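Local coordinates for rubber oxygenase (Streptomyces sp., PDB 5O1L), which uses a b-type heme to cleave the double bonds of poly(cis-1,4-isoprene) rubber with oxygen, giving oligo-isoprenoids with keto and aldehyde ends, at residues S142-R147 against D337-A342; R150-S155 against E301-V306; D163-T168 against L308-E313. One frame throughout, in Å; residues are numbered along the deposited sequence.

Contact 1 (S142-R147 against D337-A342); sequences STAIPR and DMIGLA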
loop_
_atom_site.group_PDB
_atom_site.type_symbol
_atom_site.label_atom_id
_atom_site.label_comp_id
_atom_site.label_asym_id
_atom_site.label_seq_id
_atom_site.Cartn_x
_atom_site.Cartn_y
_atom_site.Cartn_z
ATOM N N SER A 142 3.068 -0.511 8.663
ATOM C CA SER A 142 4.095 -1.179 7.869
ATOM C C SER A 142 5.392 -1.391 8.667
ATOM O O SER A 142 6.080 -2.404 8.463
ATOM C CB SER A 142 4.375 -0.424 6.623
ATOM O OG SER A 142 5.277 0.658 6.870
ATOM N N THR A 143 5.617 -0.538 9.647
ATOM C CA THR A 143 6.836 -0.667 10.511
ATOM C C THR A 143 6.705 -1.771 11.519
ATOM O O THR A 143 7.719 -2.172 12.148
ATOM C CB THR A 143 7.207 0.685 11.181
ATOM O OG1 THR A 143 6.252 1.022 12.217
ATOM C CG2 THR A 143 7.293 1.785 10.184
ATOM N N ALA A 144 5.514 -2.362 11.641
ATOM C CA ALA A 144 5.282 -3.580 12.396
ATOM C C ALA A 144 5.147 -4.847 11.537
ATOM O O ALA A 144 4.838 -5.896 12.062
ATOM C CB ALA A 144 4.075 -3.435 13.301
ATOM N N ILE A 145 5.331 -4.731 10.230
ATOM C CA ILE A 145 5.351 -5.902 9.317
ATOM C C ILE A 145 6.799 -6.273 9.051
ATOM O O ILE A 145 7.502 -5.562 8.347
ATOM C CB ILE A 145 4.621 -5.589 7.991
ATOM C CG1 ILE A 145 3.161 -5.235 8.262
ATOM C CG2 ILE A 145 4.700 -6.840 7.107
ATOM C CD1 ILE A 145 2.422 -4.743 7.014
ATOM N N PRO A 146 7.296 -7.362 9.677
ATOM C CA PRO A 146 8.760 -7.533 9.699
ATOM C C PRO A 146 9.381 -7.660 8.332
ATOM O O PRO A 146 10.410 -7.013 8.046
ATOM C CB PRO A 146 8.912 -8.798 10.522
ATOM C CG PRO A 146 7.812 -8.793 11.473
ATOM C CD PRO A 146 6.636 -8.272 10.622
ATOM N N ARG A 147 8.752 -8.405 7.411
ATOM C CA ARG A 147 9.354 -8.576 6.111
ATOM C C ARG A 147 9.382 -7.335 5.257
ATOM O O ARG A 147 10.340 -7.120 4.532
ATOM C CB ARG A 147 8.659 -9.683 5.351
ATOM C CG ARG A 147 9.023 -11.031 5.893
ATOM C CD ARG A 147 8.315 -12.105 5.156
ATOM N NE ARG A 147 8.840 -13.435 5.563
ATOM C CZ ARG A 147 8.298 -14.577 5.179
ATOM N NH1 ARG A 147 7.246 -14.608 4.398
ATOM N NH2 ARG A 147 8.838 -15.716 5.566
ATOM N N ASP A 337 1.442 0.224 20.860
ATOM C CA ASP A 337 2.481 -0.168 21.878
ATOM C C ASP A 337 3.585 -0.934 21.207
ATOM O O ASP A 337 4.737 -0.661 21.442
ATOM C CB ASP A 337 1.882 -0.988 23.020
ATOM C CG ASP A 337 1.004 -0.157 23.958
ATOM O OD1 ASP A 337 0.943 1.100 23.911
ATOM O OD2 ASP A 337 0.294 -0.777 24.780
ATOM N N MET A 338 3.242 -1.833 20.281
ATOM C CA MET A 338 4.261 -2.593 19.541
ATOM C C MET A 338 5.208 -1.759 18.744
ATOM O O MET A 338 6.376 -2.051 18.662
ATOM C CB MET A 338 3.537 -3.530 18.618
ATOM C CG MET A 338 4.349 -4.570 17.927
ATOM S SD MET A 338 3.145 -5.422 16.932
ATOM C CE MET A 338 2.197 -6.404 18.034
ATOM N N ILE A 339 4.688 -0.711 18.120
ATOM C CA ILE A 339 5.457 0.223 17.370
ATOM C C ILE A 339 6.248 1.204 18.247
ATOM O O ILE A 339 7.148 1.857 17.774
ATOM C CB ILE A 339 4.440 0.977 16.398
ATOM C CG1 ILE A 339 3.972 -0.011 15.344
ATOM C CG2 ILE A 339 5.045 2.177 15.739
ATOM C CD1 ILE A 339 5.114 -0.852 14.852
ATOM N N GLY A 340 5.796 1.393 19.471
ATOM C CA GLY A 340 6.422 2.362 20.377
ATOM C C GLY A 340 5.855 3.745 20.351
ATOM O O GLY A 340 6.563 4.689 20.704
ATOM N N LEU A 341 4.589 3.901 19.930
ATOM C CA LEU A 341 3.998 5.244 19.916
ATOM C C LEU A 341 3.706 5.668 21.348
ATOM O O LEU A 341 3.009 4.946 22.068
ATOM C CB LEU A 341 2.674 5.278 19.121
ATOM C CG LEU A 341 2.859 4.874 17.686
ATOM C CD1 LEU A 341 1.470 4.880 17.046
ATOM C CD2 LEU A 341 3.849 5.757 16.954
ATOM N N ALA A 342 4.250 6.819 21.726
ATOM C CA ALA A 342 4.075 7.310 23.091
ATOM C C ALA A 342 2.574 7.516 23.422
ATOM O O ALA A 342 1.794 8.007 22.562
ATOM C CB ALA A 342 4.837 8.597 23.292
#
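Thr143 OG1 is gripped by two polar groups and touched by Ile339. It hydrogen bonds to the backbone O of Leu140 and to the hydroxyl of Thr304. Ile339 offers only carbon. Its CG2 is 3.9 Å from Thr143 OG1, and its CG1 is 4.0 Å from the same oxygen. The two side chains run roughly perpendicular. With chi1 of Thr143 at 72°, OG1 stands between the backbone N and the carbonyl carbon, close enough to Leu140 to bond back to it. Ala144 meets the same isoleucine with its methyl. The modelled gap to CD1 is doubtfully short, but Ile339 CG1 sits at a normal 4.0 Å from Ala144 CB. Met338 SD adds a looser apolar touch, 4.2 Å from Ala144 CB.

The contact joins a connection between two helices to a helix end. Ser142 to Ile145 form a type I turn, closed by Ile145 N on Ser142 O at 3.0 Å. Ile145 is then the N-cap of helix 146-154. On the other side, helix 333-339 stops in a Schellman motif. Gly340 takes the positive phi of 91° that this ending needs. Ala144 is also tied by its backbone to Ala295. Helix 298-313 lies alongside: Leu303 touches Thr143, and Thr304 touches Ile339.

Contact 2 (R150-S155 against E301-V306); sequences RAVYYS and EALTEV. With HEM (protoporphyrin IX containing Fe), chain C.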
loop_
_atom_site.group_PDB
_atom_site.type_symbol
_atom_site.label_atom_id
_atom_site.label_comp_id
_atom_site.label_asym_id
_atom_site.label_seq_id
_atom_site.Cartn_x
_atom_site.Cartn_y
_atom_site.Cartn_z
ATOM N N ARG A 150 12.072 -5.048 6.929
ATOM C CA ARG A 150 13.438 -5.488 6.628
ATOM C C ARG A 150 13.817 -5.276 5.201
ATOM O O ARG A 150 14.909 -4.806 4.917
ATOM C CB ARG A 150 13.699 -6.938 7.041
ATOM C CG ARG A 150 13.729 -7.104 8.536
ATOM C CD ARG A 150 14.168 -8.484 8.967
ATOM N NE ARG A 150 14.380 -8.399 10.397
ATOM C CZ ARG A 150 13.642 -8.958 11.332
ATOM N NH1 ARG A 150 12.595 -9.749 11.005
ATOM N NH2 ARG A 150 14.005 -8.735 12.617
ATOM N N ALA A 151 12.912 -5.555 4.268
ATOM C CA ALA A 151 13.227 -5.318 2.875
ATOM C C ALA A 151 13.508 -3.849 2.598
ATOM O O ALA A 151 14.433 -3.526 1.864
ATOM C CB ALA A 151 12.101 -5.862 1.951
ATOM N N VAL A 152 12.671 -2.952 3.115
ATOM C CA VAL A 152 12.841 -1.566 2.836
ATOM C C VAL A 152 14.130 -1.074 3.512
ATOM O O VAL A 152 14.894 -0.314 2.917
ATOM C CB VAL A 152 11.605 -0.779 3.301
ATOM C CG1 VAL A 152 11.838 0.714 3.219
ATOM C CG2 VAL A 152 10.399 -1.152 2.410
ATOM N N TYR A 153 14.348 -1.523 4.736
ATOM C CA TYR A 153 15.509 -1.062 5.516
ATOM C C TYR A 153 16.793 -1.461 4.829
ATOM O O TYR A 153 17.734 -0.673 4.787
ATOM C CB TYR A 153 15.476 -1.646 6.908
ATOM C CG TYR A 153 16.577 -1.140 7.850
ATOM C CD1 TYR A 153 16.378 -0.070 8.681
ATOM C CD2 TYR A 153 17.769 -1.818 7.912
ATOM C CE1 TYR A 153 17.388 0.376 9.522
ATOM C CE2 TYR A 153 18.800 -1.384 8.741
ATOM C CZ TYR A 153 18.592 -0.312 9.510
ATOM O OH TYR A 153 19.654 0.069 10.314
ATOM N N TYR A 154 16.892 -2.693 4.364
ATOM C CA TYR A 154 18.141 -3.215 3.755
ATOM C C TYR A 154 18.293 -2.984 2.279
ATOM O O TYR A 154 19.356 -3.269 1.737
ATOM C CB TYR A 154 18.330 -4.710 4.071
ATOM C CG TYR A 154 18.507 -4.975 5.540
ATOM C CD1 TYR A 154 19.643 -4.454 6.217
ATOM C CD2 TYR A 154 17.656 -5.784 6.225
ATOM C CE1 TYR A 154 19.811 -4.685 7.558
ATOM C CE2 TYR A 154 17.811 -6.025 7.560
ATOM C CZ TYR A 154 18.950 -5.507 8.213
ATOM O OH TYR A 154 19.080 -5.724 9.545
ATOM N N SER A 155 17.299 -2.414 1.585
ATOM C CA SER A 155 17.428 -2.165 0.117
ATOM C C SER A 155 18.420 -1.036 -0.164
ATOM O O SER A 155 18.371 -0.032 0.515
ATOM C CB SER A 155 16.061 -1.840 -0.480
ATOM O OG SER A 155 15.548 -3.061 -0.830
ATOM N N GLU A 301 11.645 -0.364 13.967
ATOM C CA GLU A 301 11.833 0.723 14.928
ATOM C C GLU A 301 12.531 1.917 14.322
ATOM O O GLU A 301 12.131 3.079 14.569
ATOM C CB GLU A 301 12.692 0.237 16.094
ATOM C CG GLU A 301 12.889 1.243 17.216
ATOM C CD GLU A 301 13.795 0.668 18.286
ATOM O OE1 GLU A 301 13.279 -0.191 19.042
ATOM O OE2 GLU A 301 15.006 1.047 18.325
ATOM N N ALA A 302 13.595 1.654 13.567
ATOM C CA ALA A 302 14.317 2.700 12.891
ATOM C C ALA A 302 13.407 3.411 11.956
ATOM O O ALA A 302 13.383 4.610 11.917
ATOM C CB ALA A 302 15.510 2.130 12.127
ATOM N N LEU A 303 12.625 2.663 11.188
ATOM C CA LEU A 303 11.728 3.286 10.229
ATOM C C LEU A 303 10.597 4.115 10.858
ATOM O O LEU A 303 10.249 5.143 10.316
ATOM C CB LEU A 303 11.134 2.206 9.320
ATOM C CG LEU A 303 12.128 1.437 8.459
ATOM C CD1 LEU A 303 11.516 0.264 7.678
ATOM C CD2 LEU A 303 12.838 2.330 7.520
ATOM N N THR A 304 10.031 3.644 11.955
ATOM C CA THR A 304 9.002 4.406 12.663
ATOM C C THR A 304 9.539 5.808 13.014
ATOM O O THR A 304 8.863 6.816 12.852
ATOM C CB THR A 304 8.590 3.694 13.943
ATOM O OG1 THR A 304 8.230 2.333 13.662
ATOM C CG2 THR A 304 7.445 4.386 14.593
ATOM N N GLU A 305 10.761 5.861 13.536
ATOM C CA GLU A 305 11.305 7.149 13.976
ATOM C C GLU A 305 11.531 8.050 12.794
ATOM O O GLU A 305 11.176 9.235 12.836
ATOM C CB GLU A 305 12.612 6.952 14.759
ATOM C CG GLU A 305 13.534 8.165 14.769
ATOM C CD GLU A 305 14.728 8.011 15.726
ATOM O OE1 GLU A 305 15.006 6.854 16.191
ATOM O OE2 GLU A 305 15.382 9.070 16.023
ATOM N N VAL A 306 11.998 7.482 11.682
ATOM C CA VAL A 306 12.151 8.275 10.464
ATOM C C VAL A 306 10.788 8.786 9.982
ATOM O O VAL A 306 10.653 9.952 9.677
ATOM C CB VAL A 306 12.861 7.519 9.327
ATOM C CG1 VAL A 306 12.883 8.378 8.089
ATOM C CG2 VAL A 306 14.311 7.213 9.712
HETATM C CHA HEM C . 9.276 -0.661 -4.088
HETATM C CHB HEM C . 4.532 -0.637 -3.886
HETATM C CHC HEM C . 4.615 -4.769 -1.470
HETATM C CHD HEM C . 9.310 -4.193 -0.825
HETATM C C1A HEM C . 7.967 -0.380 -4.258
HETATM C C2A HEM C . 7.533 0.763 -5.028
HETATM C C3A HEM C . 6.197 0.793 -4.935
HETATM C C4A HEM C . 5.781 -0.307 -4.191
HETATM C CMA HEM C . 5.330 1.857 -5.563
HETATM C CAA HEM C . 8.404 1.789 -5.793
HETATM C CBA HEM C . 8.904 2.875 -4.822
HETATM C CGA HEM C . 9.348 4.064 -5.594
HETATM O O1A HEM C . 10.473 3.930 -6.089
HETATM O O2A HEM C . 8.564 5.084 -5.714
HETATM C C1B HEM C . 4.134 -1.798 -3.233
HETATM C C2B HEM C . 2.766 -2.133 -3.038
HETATM C C3B HEM C . 2.733 -3.288 -2.392
HETATM C C4B HEM C . 4.110 -3.682 -2.136
HETATM C CMB HEM C . 1.554 -1.348 -3.496
HETATM C CAB HEM C . 1.697 -4.199 -1.974
HETATM C CBB HEM C . 0.288 -4.047 -2.168
HETATM C C1C HEM C . 5.924 -4.993 -1.071
HETATM C C2C HEM C . 6.276 -6.017 -0.103
HETATM C C3C HEM C . 7.613 -5.840 0.036
HETATM C C4C HEM C . 7.989 -4.689 -0.766
HETATM C CMC HEM C . 5.372 -7.074 0.462
HETATM C CAC HEM C . 8.525 -6.596 0.909
HETATM C CBC HEM C . 8.314 -7.763 1.638
HETATM C C1D HEM C . 9.695 -3.171 -1.654
HETATM C C2D HEM C . 11.097 -2.748 -1.836
HETATM C C3D HEM C . 11.109 -1.770 -2.734
HETATM C C4D HEM C . 9.718 -1.597 -3.157
HETATM C CMD HEM C . 12.209 -3.317 -1.037
HETATM C CAD HEM C . 12.337 -0.970 -3.234
HETATM C CBD HEM C . 12.554 0.178 -2.256
HETATM C CGD HEM C . 13.813 0.944 -2.680
HETATM O O1D HEM C . 13.661 2.144 -3.003
HETATM O O2D HEM C . 14.964 0.431 -2.716
HETATM N NA HEM C . 6.884 -1.045 -3.778
HETATM N NB HEM C . 4.874 -2.749 -2.646
HETATM N NC HEM C . 6.945 -4.168 -1.451
HETATM N ND HEM C . 8.910 -2.501 -2.533
HETATM FE FE HEM C . 6.921 -2.639 -2.619
#
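Tyr153 packs on Ala302 and Leu303. Its CE1 is 3.7 Å from Ala302 CB, which approaches the ring obliquely. Leu303 CD2 meets the rim of the ring, close to level with it, 4.4 Å from Tyr153 CD1. The other branch of the leucine, CD1, comes within 4.5 Å of Val152 CG1. Leu303 therefore meets two consecutive side chains of helix 146-154, and all these contacts are apolar.

CG of Tyr153 is anti to the backbone N (chi1 -175°), which carries the ring toward helix 298-313. Its CD2 stands 3.5 Å above one face of the Tyr154 ring, offset toward the rim. Around it, Met161 touches both Tyr153 and Leu303. The two short helix segments cross at 73°, with their axes 10.5 Å apart.

Farther out, Ala151 and Ser155 face the heme. Ser155 OG donates to Ala151 O at 3.0 Å, just where the helix ends. The same OG is 3.4 Å from the heme methyl CMD. Val152 lies between: it touches Leu303, and its side chain is also about 4 Å (nearest atoms) from a bound imidazole. The contact thus backs a wall of the heme pocket, in a helical domain of the globin clan.

Contact 3 (D163-T168 against L308-E313); sequences DRIAKT and LGIVAE. With HEM (protoporphyrin IX containing Fe), chain C.
Ile310 on helix 298-313 packs against Ile165 and Ala166 on helix 161-169. This is plain helix-to-helix packing in the all-helical catalytic domain, which belongs to the globin clan. Ile310 gives the most surface, and CD1 does the touching. It lies tightly against Ile165 CG2, at 3.3 Å. It also reaches Ala166, 4.0 Å from the backbone N and 4.1 Å from CB. The two isoleucines meet at a slant.

Ile165 divides its branches. CG1 is anti to the backbone N (chi1 -156°), while CG2 takes the place between N and the carbonyl carbon and meets Ile310. Its side chain also packs on Leu303, Val306 and Leu307, so it packs along about two turns of helix 298-313. Next to Ile310, Val311 touches Ile323 of helix 320-331.

Arg164 and Lys167 turn to the heme instead. The Arg164 chain bends at chi3, and its CD comes within 3.3 Å of propionate atom O1D. Its NE, and probably its NH2, bond to Val152 O, and its NH1 bonds to Ala159 O, which fix the guanidinium. The Lys167 chain runs extended past the other propionate, with CD 3.4 Å from O2A. Arg164 O accepts two bonds from Thr168, one from N and one from OG1 at 2.8 Å, and the two donors reach it from opposite faces of its plane.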
loop_
_atom_site.group_PDB
_atom_site.type_symbol
_atom_site.label_atom_id
_atom_site.label_comp_id
_atom_site.label_asym_id
_atom_site.label_seq_id
_atom_site.Cartn_x
_atom_site.Cartn_y
_atom_site.Cartn_z
ATOM N N ASP A 163 13.559 9.181 1.996
ATOM C CA ASP A 163 12.765 9.101 0.781
ATOM C C ASP A 163 12.027 7.788 0.716
ATOM O O ASP A 163 10.867 7.774 0.369
ATOM C CB ASP A 163 13.689 9.306 -0.430
ATOM C CG ASP A 163 14.167 10.778 -0.544
ATOM O OD1 ASP A 163 13.309 11.689 -0.352
ATOM O OD2 ASP A 163 15.388 11.045 -0.785
ATOM N N ARG A 164 12.682 6.684 1.095
ATOM C CA ARG A 164 12.064 5.353 1.037
ATOM C C ARG A 164 10.872 5.200 1.939
ATOM O O ARG A 164 9.876 4.555 1.541
ATOM C CB ARG A 164 13.067 4.235 1.351
ATOM C CG ARG A 164 14.132 4.139 0.260
ATOM C CD ARG A 164 14.792 2.759 0.080
ATOM N NE ARG A 164 15.380 2.241 1.304
ATOM C CZ ARG A 164 16.617 2.439 1.748
ATOM N NH1 ARG A 164 17.506 3.113 1.070
ATOM N NH2 ARG A 164 16.962 1.923 2.911
ATOM N N ILE A 165 10.966 5.688 3.174
ATOM C CA ILE A 165 9.866 5.493 4.109
ATOM C C ILE A 165 8.733 6.461 3.798
ATOM O O ILE A 165 7.563 6.089 3.986
ATOM C CB ILE A 165 10.349 5.484 5.598
ATOM C CG1 ILE A 165 9.390 4.734 6.563
ATOM C CG2 ILE A 165 10.414 6.868 6.109
ATOM C CD1 ILE A 165 9.068 3.253 6.276
ATOM N N ALA A 166 9.042 7.650 3.313
ATOM C CA ALA A 166 8.025 8.584 2.835
ATOM C C ALA A 166 7.224 7.947 1.721
ATOM O O ALA A 166 5.961 7.984 1.737
ATOM C CB ALA A 166 8.639 9.881 2.334
ATOM N N LYS A 167 7.917 7.279 0.803
ATOM C CA LYS A 167 7.201 6.569 -0.300
ATOM C C LYS A 167 6.402 5.369 0.182
ATOM O O LYS A 167 5.309 5.106 -0.324
ATOM C CB LYS A 167 8.129 6.193 -1.413
ATOM C CG LYS A 167 8.669 7.410 -2.141
ATOM C CD LYS A 167 9.728 6.938 -3.116
ATOM C CE LYS A 167 10.239 8.142 -3.894
ATOM N NZ LYS A 167 11.417 7.698 -4.659
ATOM N N THR A 168 6.898 4.672 1.192
ATOM C CA THR A 168 6.152 3.582 1.819
ATOM C C THR A 168 4.830 4.125 2.396
ATOM O O THR A 168 3.737 3.528 2.207
ATOM C CB THR A 168 6.957 2.935 2.975
ATOM O OG1 THR A 168 8.204 2.443 2.430
ATOM C CG2 THR A 168 6.199 1.812 3.623
ATOM N N LEU A 308 7.951 9.212 11.670
ATOM C CA LEU A 308 7.360 10.191 12.593
ATOM C C LEU A 308 8.004 11.564 12.434
ATOM O O LEU A 308 7.320 12.580 12.470
ATOM C CB LEU A 308 7.441 9.708 14.022
ATOM C CG LEU A 308 6.538 8.590 14.411
ATOM C CD1 LEU A 308 6.912 8.071 15.781
ATOM C CD2 LEU A 308 5.062 8.994 14.341
ATOM N N GLY A 309 9.318 11.544 12.166
ATOM C CA GLY A 309 10.051 12.754 11.884
ATOM C C GLY A 309 9.652 13.435 10.606
ATOM O O GLY A 309 9.479 14.653 10.604
ATOM N N ILE A 310 9.458 12.661 9.546
ATOM C CA ILE A 310 9.028 13.183 8.262
ATOM C C ILE A 310 7.677 13.892 8.412
ATOM O O ILE A 310 7.488 14.977 7.929
ATOM C CB ILE A 310 8.866 12.041 7.235
ATOM C CG1 ILE A 310 10.223 11.533 6.783
ATOM C CG2 ILE A 310 8.012 12.440 6.029
ATOM C CD1 ILE A 310 10.169 10.149 6.162
ATOM N N VAL A 311 6.731 13.257 9.103
ATOM C CA VAL A 311 5.389 13.819 9.213
ATOM C C VAL A 311 5.377 15.110 10.047
ATOM O O VAL A 311 4.692 16.080 9.714
ATOM C CB VAL A 311 4.444 12.772 9.791
ATOM C CG1 VAL A 311 3.071 13.387 10.015
ATOM C CG2 VAL A 311 4.353 11.585 8.825
ATOM N N ALA A 312 6.086 15.093 11.146
ATOM C CA ALA A 312 6.203 16.248 12.003
ATOM C C ALA A 312 6.897 17.424 11.296
ATOM O O ALA A 312 6.567 18.578 11.584
ATOM C CB ALA A 312 6.925 15.868 13.296
ATOM N N GLU A 313 7.791 17.130 10.369
ATOM C CA GLU A 313 8.467 18.157 9.544
ATOM C C GLU A 313 7.652 18.804 8.415
ATOM O O GLU A 313 8.017 19.863 7.897
ATOM C CB GLU A 313 9.738 17.586 8.935
ATOM C CG GLU A 313 10.878 17.454 9.938
ATOM C CD GLU A 313 12.203 17.046 9.283
ATOM O OE1 GLU A 313 12.189 16.402 8.177
ATOM O OE2 GLU A 313 13.245 17.362 9.911
HETATM C CHA HEM C . 9.276 -0.661 -4.088
HETATM C CHB HEM C . 4.532 -0.637 -3.886
HETATM C CHC HEM C . 4.615 -4.769 -1.470
HETATM C CHD HEM C . 9.310 -4.193 -0.825
HETATM C C1A HEM C . 7.967 -0.380 -4.258
HETATM C C2A HEM C . 7.533 0.763 -5.028
HETATM C C3A HEM C . 6.197 0.793 -4.935
HETATM C C4A HEM C . 5.781 -0.307 -4.191
HETATM C CMA HEM C . 5.330 1.857 -5.563
HETATM C CAA HEM C . 8.404 1.789 -5.793
HETATM C CBA HEM C . 8.904 2.875 -4.822
HETATM C CGA HEM C . 9.348 4.064 -5.594
HETATM O O1A HEM C . 10.473 3.930 -6.089
HETATM O O2A HEM C . 8.564 5.084 -5.714
HETATM C C1B HEM C . 4.134 -1.798 -3.233
HETATM C C2B HEM C . 2.766 -2.133 -3.038
HETATM C C3B HEM C . 2.733 -3.288 -2.392
HETATM C C4B HEM C . 4.110 -3.682 -2.136
HETATM C CMB HEM C . 1.554 -1.348 -3.496
HETATM C CAB HEM C . 1.697 -4.199 -1.974
HETATM C CBB HEM C . 0.288 -4.047 -2.168
HETATM C C1C HEM C . 5.924 -4.993 -1.071
HETATM C C2C HEM C . 6.276 -6.017 -0.103
HETATM C C3C HEM C . 7.613 -5.840 0.036
HETATM C C4C HEM C . 7.989 -4.689 -0.766
HETATM C CMC HEM C . 5.372 -7.074 0.462
HETATM C CAC HEM C . 8.525 -6.596 0.909
HETATM C CBC HEM C . 8.314 -7.763 1.638
HETATM C C1D HEM C . 9.695 -3.171 -1.654
HETATM C C2D HEM C . 11.097 -2.748 -1.836
HETATM C C3D HEM C . 11.109 -1.770 -2.734
HETATM C C4D HEM C . 9.718 -1.597 -3.157
HETATM C CMD HEM C . 12.209 -3.317 -1.037
HETATM C CAD HEM C . 12.337 -0.970 -3.234
HETATM C CBD HEM C . 12.554 0.178 -2.256
HETATM C CGD HEM C . 13.813 0.944 -2.680
HETATM O O1D HEM C . 13.661 2.144 -3.003
HETATM O O2D HEM C . 14.964 0.431 -2.716
HETATM N NA HEM C . 6.884 -1.045 -3.778
HETATM N NB HEM C . 4.874 -2.749 -2.646
HETATM N NC HEM C . 6.945 -4.168 -1.451
HETATM N ND HEM C . 8.910 -2.501 -2.533
HETATM FE FE HEM C . 6.921 -2.639 -2.619
#

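In the fold
The first segments follow each other along the chain as 142-147, 150-155 and 163-168. Their partners come much later, as 301-306, 308-313 and 337-342. Contact 1 therefore encloses the other two, while contacts 2 and 3 interleave. The centre of contact 2 is about 11 Å from each of the others; those of contacts 1 and 3 are about 15 Å apart. Arg164 of contact 3 bonds to Val152 of contact 2. Contacts 2 and 3 join helices 146-154 and 161-169, which line the heme, to helix 298-313. Contact 1 joins the turn before helix 146-154 to the end of helix 333-339. All three lie in one catalytic domain.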